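Local coordinates for periplasmic binding protein/LacI transcriptional regulator (Burkholderia multivorans, PDB 4YLE) that probably binds a small sugar-like solute in the periplasm and delivers it to an ABC transporter for uptake, at residues N146-A158 and Q181-M195. Sequence-based numbering, arbitrary orientation.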
loop_
_atom_site.group_PDB
_atom_site.type_symbol
_atom_site.label_atom_id
_atom_site.label_comp_id
_atom_site.label_asym_id
_atom_site.label_seq_id
_atom_site.Cartn_x
_atom_site.Cartn_y
_atom_site.Cartn_z
ATOM N N ASN A 146 8.572 1.057 3.395
ATOM C CA ASN A 146 8.330 -0.037 2.478
ATOM C C ASN A 146 9.619 -0.626 1.898
ATOM O O ASN A 146 9.584 -1.696 1.324
ATOM C CB ASN A 146 7.404 0.409 1.341
ATOM C CG ASN A 146 5.952 0.441 1.774
ATOM O OD1 ASN A 146 5.360 -0.609 2.023
ATOM N ND2 ASN A 146 5.385 1.629 1.912
ATOM N N ARG A 147 10.730 0.091 2.003
ATOM C CA ARG A 147 11.995 -0.441 1.476
ATOM C C ARG A 147 12.491 -1.500 2.454
ATOM O O ARG A 147 12.811 -2.613 2.066
ATOM C CB ARG A 147 13.008 0.677 1.267
ATOM C CG ARG A 147 14.286 0.260 0.546
ATOM C CD ARG A 147 15.191 1.437 0.185
ATOM N NE ARG A 147 16.242 0.980 -0.726
ATOM C CZ ARG A 147 16.931 1.748 -1.559
ATOM N NH1 ARG A 147 16.732 3.059 -1.612
ATOM N NH2 ARG A 147 17.848 1.186 -2.340
ATOM N N LYS A 148 12.487 -1.165 3.743
ATOM C CA LYS A 148 12.816 -2.168 4.761
ATOM C C LYS A 148 11.843 -3.336 4.757
ATOM O O LYS A 148 12.253 -4.473 4.962
ATOM C CB LYS A 148 12.828 -1.535 6.156
ATOM C CG LYS A 148 13.950 -0.551 6.399
ATOM C CD LYS A 148 13.838 0.048 7.786
ATOM C CE LYS A 148 14.981 1.052 8.067
ATOM N NZ LYS A 148 14.889 1.691 9.417
ATOM N N GLY A 149 10.542 -3.054 4.560
ATOM C CA GLY A 149 9.538 -4.092 4.527
ATOM C C GLY A 149 9.790 -5.082 3.398
ATOM O O GLY A 149 9.892 -6.282 3.646
ATOM N N ALA A 150 9.927 -4.573 2.176
ATOM C CA ALA A 150 10.199 -5.412 1.013
ATOM C C ALA A 150 11.528 -6.145 1.178
ATOM O O ALA A 150 11.654 -7.267 0.751
ATOM C CB ALA A 150 10.196 -4.571 -0.264
ATOM N N ARG A 151 12.502 -5.508 1.826
ATOM C CA ARG A 151 13.815 -6.133 2.055
ATOM C C ARG A 151 13.675 -7.367 2.925
ATOM O O ARG A 151 14.345 -8.371 2.677
ATOM C CB ARG A 151 14.778 -5.151 2.707
ATOM C CG ARG A 151 16.202 -5.714 3.047
ATOM C CD ARG A 151 16.983 -6.089 1.814
ATOM N NE ARG A 151 18.243 -6.765 2.158
ATOM C CZ ARG A 151 19.408 -6.149 2.342
ATOM N NH1 ARG A 151 19.512 -4.832 2.196
ATOM N NH2 ARG A 151 20.480 -6.855 2.665
ATOM N N LYS A 152 12.824 -7.301 3.955
ATOM C CA LYS A 152 12.554 -8.495 4.766
ATOM C C LYS A 152 12.055 -9.664 3.908
ATOM O O LYS A 152 12.507 -10.795 4.066
ATOM C CB LYS A 152 11.510 -8.204 5.842
ATOM C CG LYS A 152 11.997 -7.347 6.987
ATOM C CD LYS A 152 10.900 -7.187 8.024
ATOM C CE LYS A 152 11.439 -6.508 9.278
ATOM N NZ LYS A 152 10.508 -6.652 10.447
ATOM N N VAL A 153 11.068 -9.393 3.046
ATOM C CA VAL A 153 10.470 -10.410 2.191
ATOM C C VAL A 153 11.519 -10.920 1.210
ATOM O O VAL A 153 11.715 -12.115 1.086
ATOM C CB VAL A 153 9.255 -9.863 1.456
ATOM C CG1 VAL A 153 8.662 -10.916 0.504
ATOM C CG2 VAL A 153 8.210 -9.386 2.512
ATOM N N GLY A 154 12.205 -10.002 0.545
ATOM C CA GLY A 154 13.278 -10.366 -0.364
ATOM C C GLY A 154 14.377 -11.214 0.276
ATOM O O GLY A 154 14.887 -12.173 -0.355
ATOM N N ASP A 155 14.763 -10.876 1.508
ATOM C CA ASP A 155 15.797 -11.638 2.221
ATOM C C ASP A 155 15.391 -13.080 2.465
ATOM O O ASP A 155 16.225 -13.978 2.364
ATOM C CB ASP A 155 16.136 -10.987 3.579
ATOM C CG ASP A 155 17.009 -9.748 3.446
ATOM O OD1 ASP A 155 17.604 -9.532 2.370
ATOM O OD2 ASP A 155 17.097 -8.989 4.438
ATOM N N TYR A 156 14.143 -13.308 2.847
ATOM C CA TYR A 156 13.678 -14.668 3.063
ATOM C C TYR A 156 13.760 -15.479 1.764
ATOM O O TYR A 156 14.263 -16.607 1.751
ATOM C CB TYR A 156 12.256 -14.666 3.612
ATOM C CG TYR A 156 11.817 -16.025 4.107
ATOM C CD1 TYR A 156 12.311 -16.555 5.295
ATOM C CD2 TYR A 156 10.936 -16.779 3.380
ATOM C CE1 TYR A 156 11.907 -17.809 5.743
ATOM C CE2 TYR A 156 10.533 -18.029 3.816
ATOM C CZ TYR A 156 11.011 -18.537 4.991
ATOM O OH TYR A 156 10.610 -19.795 5.413
ATOM N N LEU A 157 13.274 -14.898 0.671
ATOM C CA LEU A 157 13.410 -15.517 -0.635
ATOM C C LEU A 157 14.851 -15.813 -0.988
ATOM O O LEU A 157 15.159 -16.892 -1.500
ATOM C CB LEU A 157 12.810 -14.614 -1.704
ATOM C CG LEU A 157 12.971 -15.066 -3.161
ATOM C CD1 LEU A 157 12.299 -16.423 -3.448
ATOM C CD2 LEU A 157 12.393 -13.966 -4.063
ATOM N N ALA A 158 15.746 -14.870 -0.731
ATOM C CA ALA A 158 17.160 -15.062 -1.093
ATOM C C ALA A 158 17.737 -16.321 -0.474
ATOM O O ALA A 158 18.570 -16.987 -1.087
ATOM C CB ALA A 158 17.977 -13.860 -0.671
ATOM N N GLN A 181 9.382 2.083 -3.463
ATOM C CA GLN A 181 10.209 1.671 -2.344
ATOM C C GLN A 181 10.177 0.164 -2.149
ATOM O O GLN A 181 11.183 -0.413 -1.726
ATOM C CB GLN A 181 9.763 2.406 -1.100
ATOM C CG GLN A 181 9.998 3.904 -1.246
ATOM C CD GLN A 181 11.470 4.220 -1.472
ATOM O OE1 GLN A 181 11.900 4.620 -2.569
ATOM N NE2 GLN A 181 12.254 3.977 -0.457
ATOM N N ARG A 182 9.061 -0.491 -2.487
ATOM C CA ARG A 182 9.051 -1.955 -2.411
ATOM C C ARG A 182 9.949 -2.531 -3.476
ATOM O O ARG A 182 10.704 -3.462 -3.222
ATOM C CB ARG A 182 7.635 -2.531 -2.555
ATOM C CG ARG A 182 6.852 -2.222 -1.291
ATOM C CD ARG A 182 5.477 -2.845 -1.275
ATOM N NE ARG A 182 4.678 -2.055 -0.358
ATOM C CZ ARG A 182 3.363 -1.933 -0.410
ATOM N NH1 ARG A 182 2.661 -2.588 -1.329
ATOM N NH2 ARG A 182 2.755 -1.154 0.472
ATOM N N THR A 183 9.872 -1.983 -4.680
ATOM C CA THR A 183 10.762 -2.468 -5.713
ATOM C C THR A 183 12.231 -2.285 -5.284
ATOM O O THR A 183 13.058 -3.171 -5.473
ATOM C CB THR A 183 10.470 -1.775 -7.072
ATOM O OG1 THR A 183 9.182 -2.248 -7.531
ATOM C CG2 THR A 183 11.566 -2.090 -8.115
ATOM N N ALA A 184 12.554 -1.153 -4.686
ATOM C CA ALA A 184 13.918 -0.915 -4.250
ATOM C C ALA A 184 14.359 -1.907 -3.160
ATOM O O ALA A 184 15.468 -2.432 -3.219
ATOM C CB ALA A 184 14.055 0.528 -3.761
ATOM N N GLY A 185 13.486 -2.175 -2.176
ATOM C CA GLY A 185 13.783 -3.173 -1.148
ATOM C C GLY A 185 14.004 -4.559 -1.734
ATOM O O GLY A 185 14.924 -5.280 -1.333
ATOM N N PHE A 186 13.162 -4.924 -2.699
ATOM C CA PHE A 186 13.309 -6.199 -3.390
ATOM C C PHE A 186 14.655 -6.241 -4.115
ATOM O O PHE A 186 15.392 -7.215 -4.027
ATOM C CB PHE A 186 12.159 -6.403 -4.380
ATOM C CG PHE A 186 10.831 -6.834 -3.762
ATOM C CD1 PHE A 186 10.771 -7.723 -2.696
ATOM C CD2 PHE A 186 9.631 -6.481 -4.365
ATOM C CE1 PHE A 186 9.557 -8.153 -2.187
ATOM C CE2 PHE A 186 8.399 -6.911 -3.842
ATOM C CZ PHE A 186 8.373 -7.750 -2.782
ATOM N N GLN A 187 14.979 -5.173 -4.830
ATOM C CA GLN A 187 16.263 -5.105 -5.540
ATOM C C GLN A 187 17.433 -5.231 -4.542
ATOM O O GLN A 187 18.387 -5.921 -4.794
ATOM C CB GLN A 187 16.408 -3.805 -6.335
ATOM C CG GLN A 187 15.379 -3.552 -7.427
ATOM C CD GLN A 187 15.872 -3.851 -8.820
ATOM O OE1 GLN A 187 16.763 -4.676 -9.026
ATOM N NE2 GLN A 187 15.292 -3.168 -9.792
ATOM N N ASP A 188 17.334 -4.571 -3.388
ATOM C CA ASP A 188 18.385 -4.625 -2.377
ATOM C C ASP A 188 18.650 -6.055 -1.950
ATOM O O ASP A 188 19.800 -6.487 -1.824
ATOM C CB ASP A 188 17.985 -3.820 -1.134
ATOM C CG ASP A 188 17.861 -2.308 -1.393
ATOM O OD1 ASP A 188 18.414 -1.792 -2.401
ATOM O OD2 ASP A 188 17.251 -1.624 -0.503
ATOM N N ALA A 189 17.564 -6.787 -1.716
ATOM C CA ALA A 189 17.662 -8.174 -1.268
ATOM C C ALA A 189 18.331 -9.051 -2.320
ATOM O O ALA A 189 19.226 -9.856 -2.008
ATOM C CB ALA A 189 16.284 -8.693 -0.936
HETATM N N MSE A 190 17.895 -8.892 -3.567
HETATM C CA MSE A 190 18.431 -9.692 -4.658
HETATM C C MSE A 190 19.911 -9.407 -4.896
HETATM O O MSE A 190 20.694 -10.344 -5.062
HETATM C CB MSE A 190 17.621 -9.451 -5.918
HETATM C CG MSE A 190 16.160 -9.951 -5.788
HETATM SE SE MSE A 190 16.012 -11.879 -5.350
HETATM C CE MSE A 190 15.868 -11.745 -3.371
ATOM N N LYS A 191 20.296 -8.125 -4.893
ATOM C CA LYS A 191 21.720 -7.740 -4.965
ATOM C C LYS A 191 22.578 -8.382 -3.877
ATOM O O LYS A 191 23.659 -8.903 -4.136
ATOM C CB LYS A 191 21.888 -6.229 -4.827
ATOM C CG LYS A 191 21.519 -5.346 -6.008
ATOM C CD LYS A 191 21.657 -3.867 -5.585
ATOM C CE LYS A 191 21.528 -2.881 -6.738
ATOM N NZ LYS A 191 20.448 -3.226 -7.694
ATOM N N ALA A 192 22.102 -8.292 -2.644
ATOM C CA ALA A 192 22.841 -8.755 -1.481
ATOM C C ALA A 192 23.058 -10.270 -1.519
ATOM O O ALA A 192 24.016 -10.803 -0.913
ATOM C CB ALA A 192 22.104 -8.374 -0.233
ATOM N N GLY A 193 22.159 -10.952 -2.223
ATOM C CA GLY A 193 22.184 -12.403 -2.315
ATOM C C GLY A 193 22.893 -12.920 -3.546
ATOM O O GLY A 193 23.198 -14.114 -3.638
ATOM N N GLY A 194 23.158 -12.029 -4.493
ATOM C CA GLY A 194 23.758 -12.418 -5.751
ATOM C C GLY A 194 22.789 -12.836 -6.849
ATOM O O GLY A 194 23.240 -13.349 -7.874
HETATM N N MSE A 195 21.480 -12.623 -6.668
HETATM C CA MSE A 195 20.500 -12.929 -7.720
HETATM C C MSE A 195 20.494 -11.816 -8.736
HETATM O O MSE A 195 20.984 -10.727 -8.471
HETATM C CB MSE A 195 19.071 -13.119 -7.182
HETATM C CG MSE A 195 18.866 -14.346 -6.316
HETATM SE SE MSE A 195 19.119 -13.977 -4.395
HETATM C CE MSE A 195 20.348 -15.468 -4.025
HETATM O O HOH W 1 2.477 1.176 2.406
HETATM O O HOH W 2 15.060 4.781 0.076
HETATM O O HOH W 3 17.327 -2.709 1.879
HETATM O O HOH W 4 19.182 -11.103 0.794
#
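The side chain of Arg-147 lies across helix 177-193 and grips Asp-188 side-on with two nitrogens. Its NE meets Asp-188 OD2 at 2.8 Å, and its NH2 meets Asp-188 OD1 at 3.0 Å on the syn lone pair. The second bond is nearly straight (174°), and the guanidinium and carboxylate planes are almost coplanar. CG stands anti to the backbone N (chi1 -172°) and the chain runs extended to NE, which carries the charge over to the partner helix. Ala-184 CB covers one guanidinium face, and a water links Arg-147 NH1 to Gln-181 NE2. Arg-151 packs a turn later among Gly-185, Asp-188, Ala-189 and Ala-192. Its chain bends at chi2, and NE makes a salt bridge to Asp-155 OD1 at 2.8 Å within its own helix. A water joins its NH1 to Asp-188 OD2. Segments 146-158 and 181-193 run in the same general direction, 40° apart, on one face of the four-stranded parallel sheet in one lobe of this periplasmic binding protein fold. The axes of these segments come within 6.9 Å, a closeness that Gly-154 and Gly-185 permit. Ala-189 CB presses on Gly-154 CA at 3.5 Å. On the sheet side, Ala-150 CB sits over the Phe-186 ring in a CH-pi contact, and that ring also packs on Leu-228 and Ile-169. At the N-terminal end of helix 146-160, Asn-146 OD1 takes two bonds from Arg-182, from NE at 2.9 Å and from NH2 at 3.1 Å. Both donors come from above the amide plane. Arg-182 NH1 bonds to Gly-230 O and to the bound unknown ligand.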